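Local coordinates for 1-deoxy-D-xylulose 5-phosphate reductoisomerase (Zymomonas mobilis, PDB 1R0K), which catalyses the NADPH-dependent rearrangement and reduction of 1-deoxy-D-xylulose 5-phosphate to 2-C-methyl-D-erythritol 4-phosphate, using a divalent metal ion, at residues 42-53 with 67-77; 238-246 with 292-302. All blocks are in the same frame, centred on the assembly; numbering follows the deposited sequence.

Contact 1 of 2, residues 42-53 with 67-77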
loop_
_atom_site.group_PDB
_atom_site.type_symbol
_atom_site.label_atom_id
_atom_site.label_comp_id
_atom_site.label_asym_id
_atom_site.label_seq_id
_atom_site.Cartn_x
_atom_site.Cartn_y
_atom_site.Cartn_z
ATOM N N VAL B 42 3.137 34.972 -18.873
ATOM C CA VAL B 42 3.155 36.097 -17.949
ATOM C C VAL B 42 1.802 36.305 -17.270
ATOM O O VAL B 42 1.729 36.503 -16.055
ATOM C CB VAL B 42 3.546 37.399 -18.687
ATOM C CG1 VAL B 42 3.533 38.570 -17.725
ATOM C CG2 VAL B 42 4.917 37.241 -19.321
ATOM N N LYS B 43 0.733 36.262 -18.058
ATOM C CA LYS B 43 -0.615 36.466 -17.535
ATOM C C LYS B 43 -0.924 35.554 -16.355
ATOM O O LYS B 43 -1.283 36.014 -15.270
ATOM C CB LYS B 43 -1.649 36.235 -18.644
ATOM C CG LYS B 43 -3.097 36.332 -18.175
ATOM C CD LYS B 43 -3.401 37.689 -17.553
ATOM C CE LYS B 43 -4.842 37.769 -17.066
ATOM N NZ LYS B 43 -5.826 37.555 -18.164
ATOM N N ASP B 44 -0.790 34.255 -16.585
ATOM C CA ASP B 44 -1.053 33.262 -15.559
ATOM C C ASP B 44 -0.129 33.459 -14.358
ATOM O O ASP B 44 -0.579 33.429 -13.212
ATOM C CB ASP B 44 -0.878 31.866 -16.157
ATOM C CG ASP B 44 -1.113 30.762 -15.151
ATOM O OD1 ASP B 44 -1.627 31.040 -14.044
ATOM O OD2 ASP B 44 -0.788 29.602 -15.480
ATOM N N LEU B 45 1.159 33.677 -14.622
ATOM C CA LEU B 45 2.126 33.882 -13.550
ATOM C C LEU B 45 1.729 35.048 -12.655
ATOM O O LEU B 45 1.638 34.900 -11.439
ATOM C CB LEU B 45 3.520 34.153 -14.122
ATOM C CG LEU B 45 4.615 34.449 -13.085
ATOM C CD1 LEU B 45 4.800 33.244 -12.154
ATOM C CD2 LEU B 45 5.923 34.780 -13.800
ATOM N N ALA B 46 1.496 36.204 -13.271
ATOM C CA ALA B 46 1.131 37.415 -12.548
ATOM C C ALA B 46 -0.125 37.267 -11.700
ATOM O O ALA B 46 -0.140 37.666 -10.536
ATOM C CB ALA B 46 0.965 38.573 -13.528
ATOM N N ASP B 47 -1.179 36.706 -12.281
ATOM C CA ASP B 47 -2.419 36.522 -11.538
ATOM C C ASP B 47 -2.194 35.660 -10.306
ATOM O O ASP B 47 -2.627 36.010 -9.210
ATOM C CB ASP B 47 -3.489 35.892 -12.426
ATOM C CG ASP B 47 -4.048 36.871 -13.434
ATOM O OD1 ASP B 47 -4.307 38.035 -13.044
ATOM O OD2 ASP B 47 -4.235 36.477 -14.607
ATOM N N ALA B 48 -1.510 34.535 -10.487
ATOM C CA ALA B 48 -1.219 33.628 -9.379
ATOM C C ALA B 48 -0.396 34.335 -8.306
ATOM O O ALA B 48 -0.668 34.206 -7.110
ATOM C CB ALA B 48 -0.464 32.408 -9.887
ATOM N N ALA B 49 0.612 35.083 -8.741
ATOM C CA ALA B 49 1.478 35.805 -7.819
ATOM C C ALA B 49 0.682 36.805 -6.986
ATOM O O ALA B 49 0.846 36.888 -5.767
ATOM C CB ALA B 49 2.575 36.526 -8.596
ATOM N N LYS B 50 -0.182 37.567 -7.650
ATOM C CA LYS B 50 -0.991 38.561 -6.959
ATOM C C LYS B 50 -2.004 37.919 -6.016
ATOM O O LYS B 50 -2.233 38.417 -4.917
ATOM C CB LYS B 50 -1.698 39.463 -7.978
ATOM C CG LYS B 50 -0.736 40.374 -8.728
ATOM C CD LYS B 50 -1.452 41.374 -9.617
ATOM C CE LYS B 50 -2.103 40.709 -10.806
ATOM N NZ LYS B 50 -2.724 41.735 -11.686
ATOM N N ARG B 51 -2.603 36.813 -6.442
ATOM C CA ARG B 51 -3.580 36.115 -5.614
ATOM C C ARG B 51 -2.950 35.634 -4.315
ATOM O O ARG B 51 -3.484 35.871 -3.229
ATOM C CB ARG B 51 -4.141 34.892 -6.334
ATOM C CG ARG B 51 -4.961 35.175 -7.559
ATOM C CD ARG B 51 -5.827 33.970 -7.866
ATOM N NE ARG B 51 -5.048 32.743 -8.014
ATOM C CZ ARG B 51 -4.448 32.373 -9.141
ATOM N NH1 ARG B 51 -3.759 31.239 -9.188
ATOM N NH2 ARG B 51 -4.547 33.131 -10.226
ATOM N N THR B 52 -1.817 34.949 -4.440
ATOM C CA THR B 52 -1.110 34.398 -3.288
ATOM C C THR B 52 -0.215 35.398 -2.574
ATOM O O THR B 52 0.480 35.041 -1.623
ATOM C CB THR B 52 -0.247 33.199 -3.702
ATOM O OG1 THR B 52 0.765 33.636 -4.618
ATOM C CG2 THR B 52 -1.113 32.136 -4.374
ATOM N N ASN B 53 -0.233 36.646 -3.029
ATOM C CA ASN B 53 0.583 37.685 -2.413
ATOM C C ASN B 53 2.035 37.211 -2.374
ATOM O O ASN B 53 2.727 37.366 -1.366
ATOM C CB ASN B 53 0.086 37.959 -0.990
ATOM C CG ASN B 53 0.733 39.180 -0.368
ATOM O OD1 ASN B 53 0.653 39.388 0.843
ATOM N ND2 ASN B 53 1.372 40.002 -1.194
ATOM N N ASP B 67 6.498 42.845 -19.827
ATOM C CA ASP B 67 5.103 42.453 -19.678
ATOM C C ASP B 67 4.814 42.069 -18.232
ATOM O O ASP B 67 3.775 42.433 -17.681
ATOM C CB ASP B 67 4.765 41.281 -20.606
ATOM C CG ASP B 67 4.938 41.630 -22.075
ATOM O OD1 ASP B 67 4.817 42.822 -22.425
ATOM O OD2 ASP B 67 5.182 40.708 -22.885
ATOM N N LEU B 68 5.741 41.346 -17.612
ATOM C CA LEU B 68 5.560 40.923 -16.228
ATOM C C LEU B 68 5.489 42.110 -15.271
ATOM O O LEU B 68 4.585 42.187 -14.437
ATOM C CB LEU B 68 6.694 39.980 -15.798
ATOM C CG LEU B 68 6.603 39.430 -14.367
ATOM C CD1 LEU B 68 5.247 38.760 -14.158
ATOM C CD2 LEU B 68 7.731 38.439 -14.115
ATOM N N LYS B 69 6.437 43.035 -15.387
ATOM C CA LYS B 69 6.453 44.200 -14.510
ATOM C C LYS B 69 5.146 44.985 -14.599
ATOM O O LYS B 69 4.614 45.439 -13.586
ATOM C CB LYS B 69 7.626 45.119 -14.861
ATOM C CG LYS B 69 7.716 46.345 -13.966
ATOM C CD LYS B 69 8.844 47.273 -14.393
ATOM C CE LYS B 69 8.884 48.517 -13.515
ATOM N NZ LYS B 69 9.924 49.482 -13.961
ATOM N N GLU B 70 4.636 45.141 -15.816
ATOM C CA GLU B 70 3.393 45.868 -16.038
ATOM C C GLU B 70 2.223 45.157 -15.379
ATOM O O GLU B 70 1.375 45.789 -14.751
ATOM C CB GLU B 70 3.127 46.011 -17.538
ATOM C CG GLU B 70 4.125 46.901 -18.260
ATOM C CD GLU B 70 3.855 46.994 -19.751
ATOM O OE1 GLU B 70 2.714 47.346 -20.129
ATOM O OE2 GLU B 70 4.783 46.721 -20.545
ATOM N N ALA B 71 2.184 43.838 -15.524
ATOM C CA ALA B 71 1.117 43.034 -14.945
ATOM C C ALA B 71 1.098 43.131 -13.425
ATOM O O ALA B 71 0.041 43.036 -12.804
ATOM C CB ALA B 71 1.277 41.582 -15.367
ATOM N N LEU B 72 2.269 43.328 -12.830
ATOM C CA LEU B 72 2.385 43.417 -11.379
ATOM C C LEU B 72 2.325 44.844 -10.847
ATOM O O LEU B 72 2.358 45.063 -9.637
ATOM C CB LEU B 72 3.688 42.757 -10.920
ATOM C CG LEU B 72 3.832 41.268 -11.248
ATOM C CD1 LEU B 72 5.175 40.757 -10.746
ATOM C CD2 LEU B 72 2.693 40.490 -10.604
ATOM N N ALA B 73 2.236 45.815 -11.749
ATOM C CA ALA B 73 2.171 47.210 -11.335
ATOM C C ALA B 73 1.013 47.415 -10.360
ATOM O O ALA B 73 -0.105 46.956 -10.606
ATOM C CB ALA B 73 1.996 48.106 -12.553
ATOM N N GLY B 74 1.288 48.093 -9.249
ATOM C CA GLY B 74 0.253 48.347 -8.264
ATOM C C GLY B 74 0.253 47.362 -7.111
ATOM O O GLY B 74 -0.343 47.621 -6.064
ATOM N N SER B 75 0.922 46.228 -7.300
ATOM C CA SER B 75 0.995 45.203 -6.266
ATOM C C SER B 75 2.318 45.286 -5.517
ATOM O O SER B 75 3.107 46.210 -5.722
ATOM C CB SER B 75 0.853 43.810 -6.886
ATOM O OG SER B 75 1.990 43.485 -7.669
ATOM N N SER B 76 2.552 44.310 -4.649
ATOM C CA SER B 76 3.777 44.256 -3.867
ATOM C C SER B 76 4.627 43.064 -4.295
ATOM O O SER B 76 5.566 42.675 -3.604
ATOM C CB SER B 76 3.439 44.161 -2.378
ATOM O OG SER B 76 2.449 43.174 -2.148
ATOM N N VAL B 77 4.288 42.492 -5.446
ATOM C CA VAL B 77 5.012 41.347 -5.979
ATOM C C VAL B 77 6.236 41.799 -6.771
ATOM O O VAL B 77 6.119 42.583 -7.714
ATOM C CB VAL B 77 4.125 40.507 -6.918
ATOM C CG1 VAL B 77 4.910 39.309 -7.434
ATOM C CG2 VAL B 77 2.871 40.054 -6.188
#
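Ala46 and Ala71 meet methyl to methyl, CB to CB at 3.5 Å, where the helical segments 42-51 and 67-72 pass at an axial separation of 9.4 Å and an angle of 36°. One turn earlier the packing is tighter still: with chi1 at 179°, Val42 turns CG1 away from its own backbone N and presses it onto the backbone of Leu68, 3.4 Å from Leu68 CA, closer than ordinary van der Waals contact. Leu68 CD1 then fills the step between Val42 and Leu45, lying 4.1 Å from Leu45 CD2. Both helices cover strand 56-59, Leu68 resting on Ile59 and Ala49 on Ala57, as expected for successive beta-alpha-beta crossovers of a Rossmann-type nucleotide-binding domain. Leu72 CD2 touches Lys50 CG, and beyond the turn that follows Leu72, Val77 CG1 reaches Ala49 CB at 3.8 Å. The solvent side is looser. There the exposed Lys50 chain, bent at chi3, brings NZ to Ala71 O at 3.3 Å, a long hydrogen bond. Small alanines probably allow the close helix spacing, whereas the lysine ammonium would probably be favoured by the carbonyl-rich last turn of helix 65-72.

Contact 2 of 2, residues 238-246 with 292-302; sequences ILVHPQSVI and LRQMDFEAPDY
Asp296 O accepts from His241 ND1 at 2.8 Å, nearly straight at 168° and within the imidazole plane, while the CA-H of His241 and CD of Pro242 crowd in beside it. His241 NE2 in turn accepts from Ile246 N at 3.2 Å, so bonds at both ring nitrogens fix the rotation of the imidazole. Over one face lies Phe297 CE2; the two rings are 10° from parallel with centroids 4.5 Å apart, but displaced along each other, so that little of one lies over the other. Gln243, its chain bent at chi2 (72°), reaches Asp296 through both amide atoms. Gln243 OE1 receives Asp296 N at 2.8 Å from above the carbonyl plane, and Gln243 NE2 gives to Asp296 OD2 at 2.8 Å, on the anti side but well out of the carboxylate plane. Replacing Gln243 by an alanine would remove both amide atoms and would probably leave Asp296 N and Asp296 OD2 without these partners. A single antiparallel bridge, in which Glu298 N donates to Val240 O at 2.9 Å, ties the extended chain after strand 294-296 to strand 236-240, outermost in this chain's mixed sheet, while 294-296 forms an antiparallel ladder with the second subunit. Asp296 OD1 also bonds Gln294 of that subunit, and Glu298 forms a salt bridge with Arg181. Just past the type I turn His241 to Ser244, Val245 CG2 packs against Met295 CE at 3.6 Å.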
loop_
_atom_site.group_PDB
_atom_site.type_symbol
_atom_site.label_atom_id
_atom_site.label_comp_id
_atom_site.label_asym_id
_atom_site.label_seq_id
_atom_site.Cartn_x
_atom_site.Cartn_y
_atom_site.Cartn_z
ATOM N N ILE B 238 8.913 -4.149 -14.463
ATOM C CA ILE B 238 7.930 -3.300 -15.108
ATOM C C ILE B 238 6.749 -4.226 -15.349
ATOM O O ILE B 238 6.916 -5.338 -15.852
ATOM C CB ILE B 238 8.444 -2.734 -16.446
ATOM C CG1 ILE B 238 9.644 -1.819 -16.185
ATOM C CG2 ILE B 238 7.322 -1.971 -17.162
ATOM C CD1 ILE B 238 10.291 -1.292 -17.455
ATOM N N LEU B 239 5.564 -3.787 -14.947
ATOM C CA LEU B 239 4.362 -4.590 -15.118
ATOM C C LEU B 239 3.330 -3.795 -15.902
ATOM O O LEU B 239 2.924 -2.713 -15.478
ATOM C CB LEU B 239 3.789 -4.989 -13.746
ATOM C CG LEU B 239 2.452 -5.746 -13.716
ATOM C CD1 LEU B 239 2.600 -7.115 -14.363
ATOM C CD2 LEU B 239 1.976 -5.897 -12.276
ATOM N N VAL B 240 2.918 -4.322 -17.054
ATOM C CA VAL B 240 1.918 -3.639 -17.864
ATOM C C VAL B 240 0.558 -3.833 -17.201
ATOM O O VAL B 240 0.154 -4.949 -16.883
ATOM C CB VAL B 240 1.897 -4.174 -19.314
ATOM C CG1 VAL B 240 0.756 -3.534 -20.091
ATOM C CG2 VAL B 240 3.237 -3.857 -19.996
ATOM N N HIS B 241 -0.127 -2.717 -16.987
ATOM C CA HIS B 241 -1.425 -2.677 -16.326
ATOM C C HIS B 241 -2.189 -1.556 -17.036
ATOM O O HIS B 241 -2.077 -0.387 -16.680
ATOM C CB HIS B 241 -1.177 -2.379 -14.833
ATOM C CG HIS B 241 -2.396 -1.975 -14.066
ATOM N ND1 HIS B 241 -3.579 -2.681 -14.114
ATOM C CD2 HIS B 241 -2.607 -0.942 -13.218
ATOM C CE1 HIS B 241 -4.467 -2.097 -13.327
ATOM N NE2 HIS B 241 -3.902 -1.040 -12.773
ATOM N N PRO B 242 -2.977 -1.911 -18.067
ATOM C CA PRO B 242 -3.756 -0.950 -18.859
ATOM C C PRO B 242 -4.527 0.136 -18.107
ATOM O O PRO B 242 -4.404 1.317 -18.428
ATOM C CB PRO B 242 -4.676 -1.849 -19.682
ATOM C CG PRO B 242 -3.838 -3.088 -19.881
ATOM C CD PRO B 242 -3.274 -3.293 -18.487
ATOM N N GLN B 243 -5.318 -0.258 -17.113
ATOM C CA GLN B 243 -6.126 0.703 -16.356
ATOM C C GLN B 243 -5.324 1.784 -15.636
ATOM O O GLN B 243 -5.838 2.869 -15.367
ATOM C CB GLN B 243 -7.001 -0.028 -15.333
ATOM C CG GLN B 243 -8.074 -0.947 -15.919
ATOM C CD GLN B 243 -7.505 -2.216 -16.522
ATOM O OE1 GLN B 243 -6.431 -2.674 -16.137
ATOM N NE2 GLN B 243 -8.238 -2.805 -17.453
ATOM N N SER B 244 -4.072 1.483 -15.306
ATOM C CA SER B 244 -3.219 2.442 -14.609
ATOM C C SER B 244 -3.843 2.969 -13.319
ATOM O O SER B 244 -3.689 4.149 -12.990
ATOM C CB SER B 244 -2.884 3.631 -15.523
ATOM O OG SER B 244 -2.128 3.216 -16.646
ATOM N N VAL B 245 -4.558 2.111 -12.593
ATOM C CA VAL B 245 -5.164 2.533 -11.332
ATOM C C VAL B 245 -4.193 2.192 -10.214
ATOM O O VAL B 245 -4.090 2.921 -9.228
ATOM C CB VAL B 245 -6.542 1.869 -11.090
ATOM C CG1 VAL B 245 -7.598 2.590 -11.917
ATOM C CG2 VAL B 245 -6.501 0.403 -11.464
ATOM N N ILE B 246 -3.486 1.075 -10.360
ATOM C CA ILE B 246 -2.453 0.734 -9.388
ATOM C C ILE B 246 -1.284 1.515 -9.978
ATOM O O ILE B 246 -0.839 1.242 -11.102
ATOM C CB ILE B 246 -2.131 -0.777 -9.362
ATOM C CG1 ILE B 246 -3.323 -1.540 -8.774
ATOM C CG2 ILE B 246 -0.864 -1.026 -8.542
ATOM C CD1 ILE B 246 -3.101 -3.030 -8.609
ATOM N N LEU B 292 -15.066 0.546 -11.749
ATOM C CA LEU B 292 -13.875 0.047 -12.423
ATOM C C LEU B 292 -14.126 -1.387 -12.876
ATOM O O LEU B 292 -13.883 -1.747 -14.032
ATOM C CB LEU B 292 -12.693 0.083 -11.455
ATOM C CG LEU B 292 -11.429 -0.666 -11.866
ATOM C CD1 LEU B 292 -10.909 -0.127 -13.194
ATOM C CD2 LEU B 292 -10.390 -0.515 -10.772
ATOM N N ARG B 293 -14.596 -2.199 -11.933
ATOM C CA ARG B 293 -14.927 -3.597 -12.166
ATOM C C ARG B 293 -13.772 -4.557 -12.434
ATOM O O ARG B 293 -13.735 -5.653 -11.871
ATOM C CB ARG B 293 -15.940 -3.701 -13.313
ATOM C CG ARG B 293 -16.188 -5.109 -13.802
ATOM C CD ARG B 293 -17.151 -5.118 -14.982
ATOM N NE ARG B 293 -17.265 -6.444 -15.588
ATOM C CZ ARG B 293 -16.258 -7.096 -16.166
ATOM N NH1 ARG B 293 -15.051 -6.550 -16.220
ATOM N NH2 ARG B 293 -16.458 -8.298 -16.695
ATOM N N GLN B 294 -12.819 -4.160 -13.269
ATOM C CA GLN B 294 -11.736 -5.073 -13.606
ATOM C C GLN B 294 -10.370 -4.423 -13.835
ATOM O O GLN B 294 -10.271 -3.332 -14.395
ATOM C CB GLN B 294 -12.165 -5.860 -14.850
ATOM C CG GLN B 294 -11.358 -7.098 -15.175
ATOM C CD GLN B 294 -12.021 -7.931 -16.264
ATOM O OE1 GLN B 294 -12.082 -7.526 -17.423
ATOM N NE2 GLN B 294 -12.539 -9.094 -15.886
ATOM N N MET B 295 -9.324 -5.109 -13.378
ATOM C CA MET B 295 -7.939 -4.665 -13.542
ATOM C C MET B 295 -7.205 -5.749 -14.330
ATOM O O MET B 295 -7.379 -6.933 -14.060
ATOM C CB MET B 295 -7.247 -4.492 -12.182
ATOM C CG MET B 295 -7.526 -3.181 -11.470
ATOM S SD MET B 295 -6.703 -3.144 -9.873
ATOM C CE MET B 295 -7.716 -1.950 -8.976
ATOM N N ASP B 296 -6.395 -5.344 -15.304
ATOM C CA ASP B 296 -5.636 -6.293 -16.110
ATOM C C ASP B 296 -4.134 -6.141 -15.909
ATOM O O ASP B 296 -3.644 -5.041 -15.665
ATOM C CB ASP B 296 -5.954 -6.101 -17.592
ATOM C CG ASP B 296 -7.388 -6.420 -17.916
ATOM O OD1 ASP B 296 -7.778 -7.590 -17.719
ATOM O OD2 ASP B 296 -8.116 -5.503 -18.358
ATOM N N PHE B 297 -3.411 -7.250 -16.028
ATOM C CA PHE B 297 -1.959 -7.241 -15.876
ATOM C C PHE B 297 -1.319 -8.197 -16.880
ATOM O O PHE B 297 -1.849 -9.270 -17.149
ATOM C CB PHE B 297 -1.553 -7.664 -14.456
ATOM C CG PHE B 297 -2.221 -6.874 -13.375
ATOM C CD1 PHE B 297 -3.451 -7.279 -12.865
ATOM C CD2 PHE B 297 -1.634 -5.712 -12.881
ATOM C CE1 PHE B 297 -4.090 -6.535 -11.875
ATOM C CE2 PHE B 297 -2.262 -4.960 -11.895
ATOM C CZ PHE B 297 -3.493 -5.372 -11.388
ATOM N N GLU B 298 -0.177 -7.799 -17.431
ATOM C CA GLU B 298 0.536 -8.628 -18.397
ATOM C C GLU B 298 2.012 -8.255 -18.380
ATOM O O GLU B 298 2.388 -7.179 -17.910
ATOM C CB GLU B 298 -0.044 -8.430 -19.805
ATOM C CG GLU B 298 0.195 -7.047 -20.389
ATOM C CD GLU B 298 -0.446 -6.863 -21.755
ATOM O OE1 GLU B 298 -1.686 -6.761 -21.830
ATOM O OE2 GLU B 298 0.292 -6.824 -22.759
ATOM N N ALA B 299 2.853 -9.144 -18.892
ATOM C CA ALA B 299 4.285 -8.891 -18.913
ATOM C C ALA B 299 4.651 -7.876 -19.984
ATOM O O ALA B 299 4.004 -7.790 -21.025
ATOM C CB ALA B 299 5.047 -10.195 -19.157
ATOM N N PRO B 300 5.683 -7.070 -19.728
ATOM C CA PRO B 300 6.065 -6.092 -20.744
ATOM C C PRO B 300 6.743 -6.873 -21.873
ATOM O O PRO B 300 7.220 -7.991 -21.660
ATOM C CB PRO B 300 7.027 -5.183 -19.988
ATOM C CG PRO B 300 7.693 -6.133 -19.036
ATOM C CD PRO B 300 6.525 -6.945 -18.523
ATOM N N ASP B 301 6.777 -6.305 -23.069
ATOM C CA ASP B 301 7.407 -6.984 -24.192
ATOM C C ASP B 301 8.676 -6.231 -24.569
ATOM O O ASP B 301 8.623 -5.230 -25.278
ATOM C CB ASP B 301 6.454 -7.028 -25.388
ATOM C CG ASP B 301 6.960 -7.926 -26.500
ATOM O OD1 ASP B 301 8.186 -7.975 -26.715
ATOM O OD2 ASP B 301 6.130 -8.573 -27.166
ATOM N N TYR B 302 9.818 -6.716 -24.090
ATOM C CA TYR B 302 11.095 -6.072 -24.371
ATOM C C TYR B 302 11.483 -6.132 -25.847
ATOM O O TYR B 302 12.263 -5.307 -26.326
ATOM C CB TYR B 302 12.186 -6.691 -23.494
ATOM C CG TYR B 302 12.077 -6.249 -22.049
ATOM C CD1 TYR B 302 12.670 -5.062 -21.618
ATOM C CD2 TYR B 302 11.327 -6.982 -21.126
ATOM C CE1 TYR B 302 12.518 -4.612 -20.303
ATOM C CE2 TYR B 302 11.166 -6.539 -19.806
ATOM C CZ TYR B 302 11.766 -5.353 -19.405
ATOM O OH TYR B 302 11.618 -4.902 -18.111
HETATM O O HOH W 1 10.551 -5.980 -16.001
HETATM O O HOH W 2 -11.363 -2.291 -16.949
#

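From the N terminus, contact 1 comes first: the 13 residues between its segments carry strand 56-59, so it closes a short loop within one side of the seven-stranded parallel sheet of the NADPH-binding domain. The chain completes that sheet with strand 145-148, then enters the mixed sheet before contact 2 opens. Contact 2 closes a longer loop of 45 residues, which holds the rest of strand 246-252, strand 257-261, helix 267-275 and the start of helix 289-292, and ties an edge of the mixed sheet to the strand at the dimer interface. The two loops lie in series, neither nested nor crossing. Their centres are 44 Å apart, on opposite sides of the chain's centre, and their nearest atoms about 26 Å apart.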